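Side-chain contacts in flavin prenyltransferase UbiX (Methanocaldococcus jannaschii, PDB 6M8V), which binds FMN and probably catalyses metal-independent transfer of a dimethylallyl group to it, making the prenylated flavin cofactor of UbiD decarboxylases: residues Tyr15-Arg18 with Leu19-Leu23; Ile32-Asn35 with Ser36-Lys39; Ser97-Leu100 with Ile101-Val104. All coordinates share one frame; numbering follows the deposited sequence.

Contact 1 (Tyr15-Arg18 with Leu19-Leu23); sequences YAKR and LLEVL
Leu19 N donates to Tyr15 O at 2.9 Å and Val22 N to Arg18 O at 3.1 Å; with the two bonds between them, Leu20 N to Ala16 O and Glu21 N to Lys17 O, they make Tyr15 to Val22 successive turns of one alpha-helix. On its outer side Glu21 gathers two positive side chains from the preceding turn. Lys17 NZ, four residues back, meets Glu21 OE1 at 3.2 Å on the syn side, while Arg18 NE, three back, meets Glu21 OE2 at 2.9 Å on the anti side, both donors tilted out of the carboxylate plane. The carboxylate can serve both because CG of Glu21 stands between its own backbone N and carbonyl carbon (chi1 47°), turned back over the carbonyls of Lys17 and Arg18. Arg18 folds at chi2 and chi3 to offer its NE edge, the guanidinium and carboxylate planes inclined by only 16°, and its NH1 continues to Asn161 OD1 on helix 156-171. The other side of the helix is apolar: Leu19 and the small Ala16 rest on Val82, Leu20 on Val29 and Leu31, and the Tyr15 ring meets Phe149 of a second subunit nearly at right angles. With charges on one side and mainly apolar side chains on the other, this is the amphipathic connecting helix of a beta-alpha-beta unit, running between strands 2-7 and 28-33 of the parallel sheet.

Contact 2 (Ile32-Asn35 with Ser36-Lys39); sequences IISN and SAKK. With FMN (flavin mononucleotide), chain B.
One serine hydroxyl does two jobs here: Ser34 OG accepts from Ala37 N at 3.2 Å, capping helix 35-45, and donates to O1P of the FMN phosphate at 2.7 Å. Serine suits the N-cap because its short arm, with OG held between the backbone N and the carbonyl carbon (chi1 71°), can reach both partners, and the helix start so placed would be expected to favour the phosphate's negative charge. Ser36 CB lies 3.5 Å from the same FMN O1P. Behind the cap Lys38 N closes the first turn on Ser34 O at 3.0 Å, and the Ile33 methyl CG2 packs against both Ala37 CB, at 3.7 Å, and Lys38 CG. The extended Lys38 chain runs alongside Asn35 in the same direction, and its ammonium ends in a salt bridge with Glu61 and a cation-pi contact with Trp49. A methionine in its place would probably leave the Glu61 carboxylate without its positive mate. The turn thus carries the chain from strand 28-33, flanked by strands 2-7 and 58-61, into helix 35-45; Ile7 touches both Ile33 and Ala37, while Tyr59 touches Ile33 and Lys38.

Contact 3 (Ser97-Leu100 with Ile101-Val104); sequences SANL and IVRV. With FMN (flavin mononucleotide), chain C; PO4 (phosphate ion), chain D.
Ser97 CB lies against Arg103 CA at 3.6 Å, and from this junction both residues reach the FMN bound by a neighbouring subunit. Ser97 uses its backbone: its carbonyl O accepts from the ribityl O3' at 2.7 Å and more weakly from O4'. Arg103 uses its guanidinium, one face of which lies over the flavin: flavin N1 sits 3.5 Å above the guanidinium plane, toward its rim. A water at the guanidinium edge, in its plane, joins the two residues, 2.8 Å from Arg103 NH1, whose proton it accepts, and 2.7 Å from Ser97 OG. NH2 makes a weak bond to O4 of a phosphate ion, probably from the crystallisation liquor. Around the guanidinium, NH1 forms a salt bridge with Glu121 of the neighbouring subunit and NE donates to Ala70 O, so its rotation is set from several directions. An arginine suits the place because it offers a flat face to the flavin while its edge stays available for bonds.

What positions these groups is the start of helix 100-110. Asn99 is its N-cap, and OD1 takes Val102 N at 2.9 Å in an almost straight bond (177°); the short side chain, with CG between the backbone N and the carbonyl carbon (chi1 56°), brings OD1 back to the first turn. Val102 spreads its branches across the bend, CG2 beside that amide and CG1 against Ser97 CA at 3.6 Å, while Leu100 CD1 meets Val104 CG1 one turn on. The bond from Arg103 N to Asn99 O fixes the backbone from which the arginine side chain leaves. An asparagine-capped helix start thus completes an FMN site shared between subunits, beside a phosphate ion that is also held by Tyr150 of a further subunit, a residue predicted to bind dimethylallyl phosphate.

Contact 1 stands apart, about 21 Å between centres from contact 3 and on the opposite side of the chain's centre. It is only partly buried, and its polar chemistry is a salt-bridge network between side chains within one helix. Contacts 2 and 3 are both helix starts with a side-chain cap, a serine in one and an asparagine in the other. Contact 2, partly buried, grips the flavin's phosphate from its own subunit; contact 3, buried, reaches the ribityl chain and ring of a neighbour's flavin. Strand 28-33 links the three: it follows the helix of contact 1, its end forms the first part of contact 2, and its Ile32 packs on Leu100 and Ile101 of contact 3.

Contact 1 (Tyr15-Arg18 with Leu19-Leu23)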
loop_
_atom_site.group_PDB
_atom_site.type_symbol
_atom_site.label_atom_id
_atom_site.label_comp_id
_atom_site.label_asym_id
_atom_site.label_seq_id
_atom_site.Cartn_x
_atom_site.Cartn_y
_atom_site.Cartn_z
ATOM N N TYR A 15 -7.804 -19.959 -31.534
ATOM C CA TYR A 15 -7.836 -20.697 -30.279
ATOM C C TYR A 15 -9.267 -20.970 -29.844
ATOM O O TYR A 15 -9.586 -22.073 -29.387
ATOM C CB TYR A 15 -7.100 -19.928 -29.182
ATOM C CG TYR A 15 -5.608 -19.778 -29.364
ATOM C CD1 TYR A 15 -4.773 -20.885 -29.387
ATOM C CD2 TYR A 15 -5.029 -18.518 -29.464
ATOM C CE1 TYR A 15 -3.403 -20.740 -29.538
ATOM C CE2 TYR A 15 -3.663 -18.368 -29.609
ATOM C CZ TYR A 15 -2.857 -19.482 -29.646
ATOM O OH TYR A 15 -1.500 -19.331 -29.786
ATOM N N ALA A 16 -10.146 -19.974 -29.973
ATOM C CA ALA A 16 -11.538 -20.163 -29.577
ATOM C C ALA A 16 -12.238 -21.169 -30.484
ATOM O O ALA A 16 -13.044 -21.981 -30.014
ATOM C CB ALA A 16 -12.274 -18.825 -29.589
ATOM N N LYS A 17 -11.944 -21.126 -31.784
ATOM C CA LYS A 17 -12.550 -22.076 -32.711
ATOM C C LYS A 17 -12.149 -23.504 -32.360
ATOM O O LYS A 17 -13.002 -24.393 -32.259
ATOM C CB LYS A 17 -12.153 -21.732 -34.149
ATOM C CG LYS A 17 -12.720 -22.682 -35.216
ATOM C CD LYS A 17 -12.189 -22.330 -36.604
ATOM C CE LYS A 17 -12.700 -23.288 -37.682
ATOM N NZ LYS A 17 -12.304 -24.706 -37.435
ATOM N N ARG A 18 -10.851 -23.735 -32.145
ATOM C CA ARG A 18 -10.381 -25.074 -31.807
ATOM C C ARG A 18 -10.940 -25.547 -30.469
ATOM O O ARG A 18 -11.323 -26.715 -30.330
ATOM C CB ARG A 18 -8.854 -25.107 -31.791
ATOM C CG ARG A 18 -8.256 -26.474 -31.474
ATOM C CD ARG A 18 -8.645 -27.531 -32.515
ATOM N NE ARG A 18 -8.631 -27.005 -33.879
ATOM C CZ ARG A 18 -7.527 -26.787 -34.588
ATOM N NH1 ARG A 18 -6.333 -27.048 -34.068
ATOM N NH2 ARG A 18 -7.614 -26.303 -35.821
ATOM N N LEU A 19 -10.985 -24.662 -29.468
ATOM C CA LEU A 19 -11.553 -25.047 -28.178
ATOM C C LEU A 19 -13.017 -25.450 -28.315
ATOM O O LEU A 19 -13.467 -26.413 -27.682
ATOM C CB LEU A 19 -11.408 -23.903 -27.169
ATOM C CG LEU A 19 -12.121 -24.094 -25.824
ATOM C CD1 LEU A 19 -11.508 -25.245 -25.034
ATOM C CD2 LEU A 19 -12.111 -22.804 -24.990
ATOM N N LEU A 20 -13.776 -24.725 -29.140
ATOM C CA LEU A 20 -15.198 -25.018 -29.293
ATOM C C LEU A 20 -15.427 -26.385 -29.925
ATOM O O LEU A 20 -16.393 -27.076 -29.581
ATOM C CB LEU A 20 -15.875 -23.937 -30.132
ATOM C CG LEU A 20 -16.250 -22.631 -29.437
ATOM C CD1 LEU A 20 -16.539 -21.575 -30.479
ATOM C CD2 LEU A 20 -17.450 -22.828 -28.538
ATOM N N GLU A 21 -14.562 -26.793 -30.858
ATOM C CA GLU A 21 -14.800 -28.076 -31.509
ATOM C C GLU A 21 -14.321 -29.252 -30.666
ATOM O O GLU A 21 -14.966 -30.306 -30.671
ATOM C CB GLU A 21 -14.167 -28.111 -32.906
ATOM C CG GLU A 21 -12.741 -27.618 -33.024
ATOM C CD GLU A 21 -12.399 -27.241 -34.459
ATOM O OE1 GLU A 21 -13.286 -26.700 -35.157
ATOM O OE2 GLU A 21 -11.254 -27.497 -34.896
ATOM N N VAL A 22 -13.226 -29.103 -29.912
ATOM C CA VAL A 22 -12.850 -30.174 -28.993
ATOM C C VAL A 22 -13.800 -30.281 -27.805
ATOM O O VAL A 22 -13.796 -31.305 -27.117
ATOM C CB VAL A 22 -11.400 -30.016 -28.490
ATOM C CG1 VAL A 22 -10.434 -29.891 -29.664
ATOM C CG2 VAL A 22 -11.280 -28.828 -27.547
ATOM N N LEU A 23 -14.619 -29.260 -27.550
ATOM C CA LEU A 23 -15.609 -29.288 -26.480
ATOM C C LEU A 23 -16.981 -29.749 -26.946
ATOM O O LEU A 23 -17.865 -29.945 -26.096
ATOM C CB LEU A 23 -15.743 -27.899 -25.843
ATOM C CG LEU A 23 -14.692 -27.482 -24.808
ATOM C CD1 LEU A 23 -15.016 -26.101 -24.289
ATOM C CD2 LEU A 23 -14.676 -28.492 -23.681
#

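Contact 2 (Ile32-Asn35 with Ser36-Lys39)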
loop_
_atom_site.group_PDB
_atom_site.type_symbol
_atom_site.label_atom_id
_atom_site.label_comp_id
_atom_site.label_asym_id
_atom_site.label_seq_id
_atom_site.Cartn_x
_atom_site.Cartn_y
_atom_site.Cartn_z
ATOM N N ILE A 32 -20.663 -16.667 -26.434
ATOM C CA ILE A 32 -20.899 -15.245 -26.647
ATOM C C ILE A 32 -19.741 -14.706 -27.476
ATOM O O ILE A 32 -18.578 -15.008 -27.191
ATOM C CB ILE A 32 -21.017 -14.466 -25.321
ATOM C CG1 ILE A 32 -21.889 -15.223 -24.317
ATOM C CG2 ILE A 32 -21.568 -13.068 -25.576
ATOM C CD1 ILE A 32 -21.741 -14.732 -22.883
ATOM N N ILE A 33 -20.059 -13.913 -28.497
ATOM C CA ILE A 33 -19.062 -13.334 -29.394
ATOM C C ILE A 33 -19.306 -11.832 -29.452
ATOM O O ILE A 33 -20.404 -11.393 -29.818
ATOM C CB ILE A 33 -19.121 -13.954 -30.803
ATOM C CG1 ILE A 33 -19.018 -15.480 -30.725
ATOM C CG2 ILE A 33 -18.011 -13.398 -31.682
ATOM C CD1 ILE A 33 -19.230 -16.189 -32.058
ATOM N N SER A 34 -18.297 -11.047 -29.080
ATOM C CA SER A 34 -18.443 -9.601 -29.132
ATOM C C SER A 34 -18.425 -9.116 -30.579
ATOM O O SER A 34 -17.937 -9.798 -31.486
ATOM C CB SER A 34 -17.329 -8.908 -28.346
ATOM O OG SER A 34 -16.086 -9.034 -29.014
ATOM N N ASN A 35 -18.957 -7.907 -30.784
ATOM C CA ASN A 35 -19.006 -7.339 -32.130
ATOM C C ASN A 35 -17.614 -7.231 -32.737
ATOM O O ASN A 35 -17.424 -7.523 -33.922
ATOM C CB ASN A 35 -19.684 -5.970 -32.100
ATOM C CG ASN A 35 -21.194 -6.070 -32.055
ATOM O OD1 ASN A 35 -21.777 -7.064 -32.493
ATOM N ND2 ASN A 35 -21.839 -5.038 -31.521
ATOM N N SER A 36 -16.626 -6.814 -31.940
ATOM C CA SER A 36 -15.255 -6.730 -32.437
ATOM C C SER A 36 -14.730 -8.101 -32.843
ATOM O O SER A 36 -14.049 -8.234 -33.868
ATOM C CB SER A 36 -14.347 -6.108 -31.376
ATOM O OG SER A 36 -14.751 -4.787 -31.069
ATOM N N ALA A 37 -15.029 -9.133 -32.046
ATOM C CA ALA A 37 -14.573 -10.479 -32.377
ATOM C C ALA A 37 -15.217 -10.991 -33.660
ATOM O O ALA A 37 -14.588 -11.750 -34.407
ATOM C CB ALA A 37 -14.854 -11.436 -31.217
ATOM N N LYS A 38 -16.464 -10.594 -33.933
ATOM C CA LYS A 38 -17.098 -10.988 -35.187
ATOM C C LYS A 38 -16.283 -10.515 -36.382
ATOM O O LYS A 38 -16.072 -11.271 -37.336
ATOM C CB LYS A 38 -18.520 -10.435 -35.263
ATOM C CG LYS A 38 -19.508 -11.085 -34.311
ATOM C CD LYS A 38 -20.840 -10.348 -34.352
ATOM C CE LYS A 38 -21.901 -11.037 -33.512
ATOM N NZ LYS A 38 -23.159 -10.236 -33.481
ATOM N N LYS A 39 -15.789 -9.275 -36.332
ATOM C CA LYS A 39 -14.938 -8.777 -37.409
ATOM C C LYS A 39 -13.595 -9.497 -37.451
ATOM O O LYS A 39 -13.045 -9.709 -38.535
ATOM C CB LYS A 39 -14.726 -7.271 -37.259
ATOM C CG LYS A 39 -16.007 -6.456 -37.317
ATOM C CD LYS A 39 -15.836 -5.116 -36.621
ATOM C CE LYS A 39 -17.132 -4.319 -36.621
ATOM N NZ LYS A 39 -17.040 -3.146 -35.705
HETATM N N1 FMN B . -6.735 -5.650 -28.703
HETATM C C2 FMN B . -5.943 -6.381 -27.842
HETATM O O2 FMN B . -5.965 -6.076 -26.661
HETATM N N3 FMN B . -5.143 -7.428 -28.288
HETATM C C4 FMN B . -5.160 -7.744 -29.640
HETATM O O4 FMN B . -4.484 -8.665 -30.109
HETATM C C4A FMN B . -5.957 -7.009 -30.506
HETATM N N5 FMN B . -5.947 -7.340 -31.837
HETATM C C5A FMN B . -6.729 -6.630 -32.712
HETATM C C6 FMN B . -6.703 -6.986 -34.046
HETATM C C7 FMN B . -7.478 -6.285 -34.949
HETATM C C7M FMN B . -7.446 -6.683 -36.388
HETATM C C8 FMN B . -8.278 -5.234 -34.522
HETATM C C8M FMN B . -9.111 -4.495 -35.523
HETATM C C9 FMN B . -8.304 -4.874 -33.178
HETATM C C9A FMN B . -7.525 -5.577 -32.266
HETATM N N10 FMN B . -7.540 -5.240 -30.925
HETATM C C10 FMN B . -6.747 -5.959 -30.046
HETATM C "C1'" FMN B . -8.387 -4.094 -30.432
HETATM C "C2'" FMN B . -9.654 -4.561 -29.724
HETATM O "O2'" FMN B . -10.467 -5.279 -30.626
HETATM C "C3'" FMN B . -10.455 -3.392 -29.174
HETATM O "O3'" FMN B . -9.851 -2.907 -27.993
HETATM C "C4'" FMN B . -11.912 -3.786 -28.929
HETATM O "O4'" FMN B . -12.606 -2.688 -28.385
HETATM C "C5'" FMN B . -12.076 -4.994 -28.010
HETATM O "O5'" FMN B . -13.444 -5.121 -27.673
HETATM P P FMN B . -14.070 -6.512 -27.140
HETATM O O1P FMN B . -13.980 -7.537 -28.234
HETATM O O2P FMN B . -13.249 -6.985 -25.963
HETATM O O3P FMN B . -15.503 -6.300 -26.720
#

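Contact 3 (Ser97-Leu100 with Ile101-Val104)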
loop_
_atom_site.group_PDB
_atom_site.type_symbol
_atom_site.label_atom_id
_atom_site.label_comp_id
_atom_site.label_asym_id
_atom_site.label_seq_id
_atom_site.Cartn_x
_atom_site.Cartn_y
_atom_site.Cartn_z
ATOM N N SER A 97 -19.302 -4.266 -16.050
ATOM C CA SER A 97 -20.078 -5.273 -16.768
ATOM C C SER A 97 -21.093 -4.581 -17.680
ATOM O O SER A 97 -22.304 -4.620 -17.466
ATOM C CB SER A 97 -20.748 -6.220 -15.782
ATOM O OG SER A 97 -21.336 -5.503 -14.709
ATOM N N ALA A 98 -20.569 -3.941 -18.731
ATOM C CA ALA A 98 -21.407 -3.234 -19.692
ATOM C C ALA A 98 -21.905 -4.121 -20.825
ATOM O O ALA A 98 -22.679 -3.645 -21.663
ATOM C CB ALA A 98 -20.656 -2.037 -20.289
ATOM N N ASN A 99 -21.476 -5.380 -20.880
ATOM C CA ASN A 99 -21.974 -6.343 -21.853
ATOM C C ASN A 99 -22.144 -7.682 -21.152
ATOM O O ASN A 99 -21.836 -7.825 -19.963
ATOM C CB ASN A 99 -21.044 -6.452 -23.070
ATOM C CG ASN A 99 -19.617 -6.814 -22.694
ATOM O OD1 ASN A 99 -19.380 -7.692 -21.866
ATOM N ND2 ASN A 99 -18.657 -6.138 -23.312
ATOM N N LEU A 100 -22.623 -8.682 -21.899
ATOM C CA LEU A 100 -22.920 -9.970 -21.282
ATOM C C LEU A 100 -21.648 -10.720 -20.899
ATOM O O LEU A 100 -21.628 -11.422 -19.883
ATOM C CB LEU A 100 -23.782 -10.823 -22.216
ATOM C CG LEU A 100 -24.290 -12.158 -21.644
ATOM C CD1 LEU A 100 -25.215 -11.920 -20.465
ATOM C CD2 LEU A 100 -24.989 -13.024 -22.701
ATOM N N ILE A 101 -20.580 -10.574 -21.686
ATOM C CA ILE A 101 -19.333 -11.276 -21.390
ATOM C C ILE A 101 -18.799 -10.870 -20.017
ATOM O O ILE A 101 -18.546 -11.718 -19.155
ATOM C CB ILE A 101 -18.300 -11.023 -22.503
ATOM C CG1 ILE A 101 -18.676 -11.833 -23.753
ATOM C CG2 ILE A 101 -16.896 -11.384 -22.020
ATOM C CD1 ILE A 101 -17.754 -11.605 -24.942
ATOM N N VAL A 102 -18.622 -9.566 -19.794
ATOM C CA VAL A 102 -18.090 -9.103 -18.516
ATOM C C VAL A 102 -19.069 -9.404 -17.388
ATOM O O VAL A 102 -18.658 -9.700 -16.260
ATOM C CB VAL A 102 -17.749 -7.599 -18.601
ATOM C CG1 VAL A 102 -17.064 -7.110 -17.312
ATOM C CG2 VAL A 102 -16.873 -7.338 -19.799
ATOM N N ARG A 103 -20.372 -9.360 -17.670
ATOM C CA ARG A 103 -21.352 -9.667 -16.635
ATOM C C ARG A 103 -21.219 -11.112 -16.159
ATOM O O ARG A 103 -21.271 -11.373 -14.949
ATOM C CB ARG A 103 -22.766 -9.376 -17.148
ATOM C CG ARG A 103 -23.895 -9.868 -16.242
ATOM C CD ARG A 103 -23.889 -9.202 -14.855
ATOM N NE ARG A 103 -25.046 -9.631 -14.067
ATOM C CZ ARG A 103 -25.226 -9.376 -12.772
ATOM N NH1 ARG A 103 -24.325 -8.683 -12.094
ATOM N NH2 ARG A 103 -26.317 -9.815 -12.151
ATOM N N VAL A 104 -21.016 -12.065 -17.081
ATOM C CA VAL A 104 -20.882 -13.456 -16.639
ATOM C C VAL A 104 -19.526 -13.699 -15.983
ATOM O O VAL A 104 -19.398 -14.586 -15.129
ATOM C CB VAL A 104 -21.139 -14.457 -17.788
ATOM C CG1 VAL A 104 -22.527 -14.247 -18.401
ATOM C CG2 VAL A 104 -20.056 -14.390 -18.847
HETATM N N1 FMN C . -26.602 -5.966 -12.565
HETATM C C2 FMN C . -26.301 -5.771 -11.233
HETATM O O2 FMN C . -25.190 -5.344 -10.964
HETATM N N3 FMN C . -27.216 -6.048 -10.224
HETATM C C4 FMN C . -28.472 -6.523 -10.580
HETATM O O4 FMN C . -29.341 -6.781 -9.742
HETATM C C4A FMN C . -28.775 -6.719 -11.920
HETATM N N5 FMN C . -30.020 -7.195 -12.241
HETATM C C5A FMN C . -30.344 -7.394 -13.559
HETATM C C6 FMN C . -31.606 -7.871 -13.855
HETATM C C7 FMN C . -31.957 -8.085 -15.174
HETATM C C7M FMN C . -33.326 -8.596 -15.482
HETATM C C8 FMN C . -31.053 -7.820 -16.193
HETATM C C8M FMN C . -31.463 -8.055 -17.614
HETATM C C9 FMN C . -29.782 -7.339 -15.896
HETATM C C9A FMN C . -29.425 -7.124 -14.570
HETATM N N10 FMN C . -28.168 -6.641 -14.252
HETATM C C10 FMN C . -27.845 -6.444 -12.919
HETATM C "C1'" FMN C . -27.159 -6.358 -15.336
HETATM C "C2'" FMN C . -27.012 -4.869 -15.627
HETATM O "O2'" FMN C . -28.237 -4.352 -16.098
HETATM C "C3'" FMN C . -25.939 -4.602 -16.671
HETATM O "O3'" FMN C . -24.658 -4.719 -16.087
HETATM C "C4'" FMN C . -26.128 -3.231 -17.321
HETATM O "O4'" FMN C . -25.094 -3.011 -18.251
HETATM C "C5'" FMN C . -26.165 -2.078 -16.323
HETATM O "O5'" FMN C . -26.109 -0.858 -17.039
HETATM P P FMN C . -26.605 0.537 -16.396
HETATM O O1P FMN C . -28.083 0.459 -16.141
HETATM O O2P FMN C . -25.895 0.735 -15.077
HETATM O O3P FMN C . -26.282 1.675 -17.333
HETATM P P PO4 D . -28.423 -11.788 -9.567
HETATM O O1 PO4 D . -29.118 -11.777 -10.910
HETATM O O2 PO4 D . -29.343 -12.343 -8.503
HETATM O O3 PO4 D . -27.185 -12.654 -9.640
HETATM O O4 PO4 D . -28.039 -10.369 -9.215
HETATM O O HOH W 1 -21.926 -7.475 -12.921
#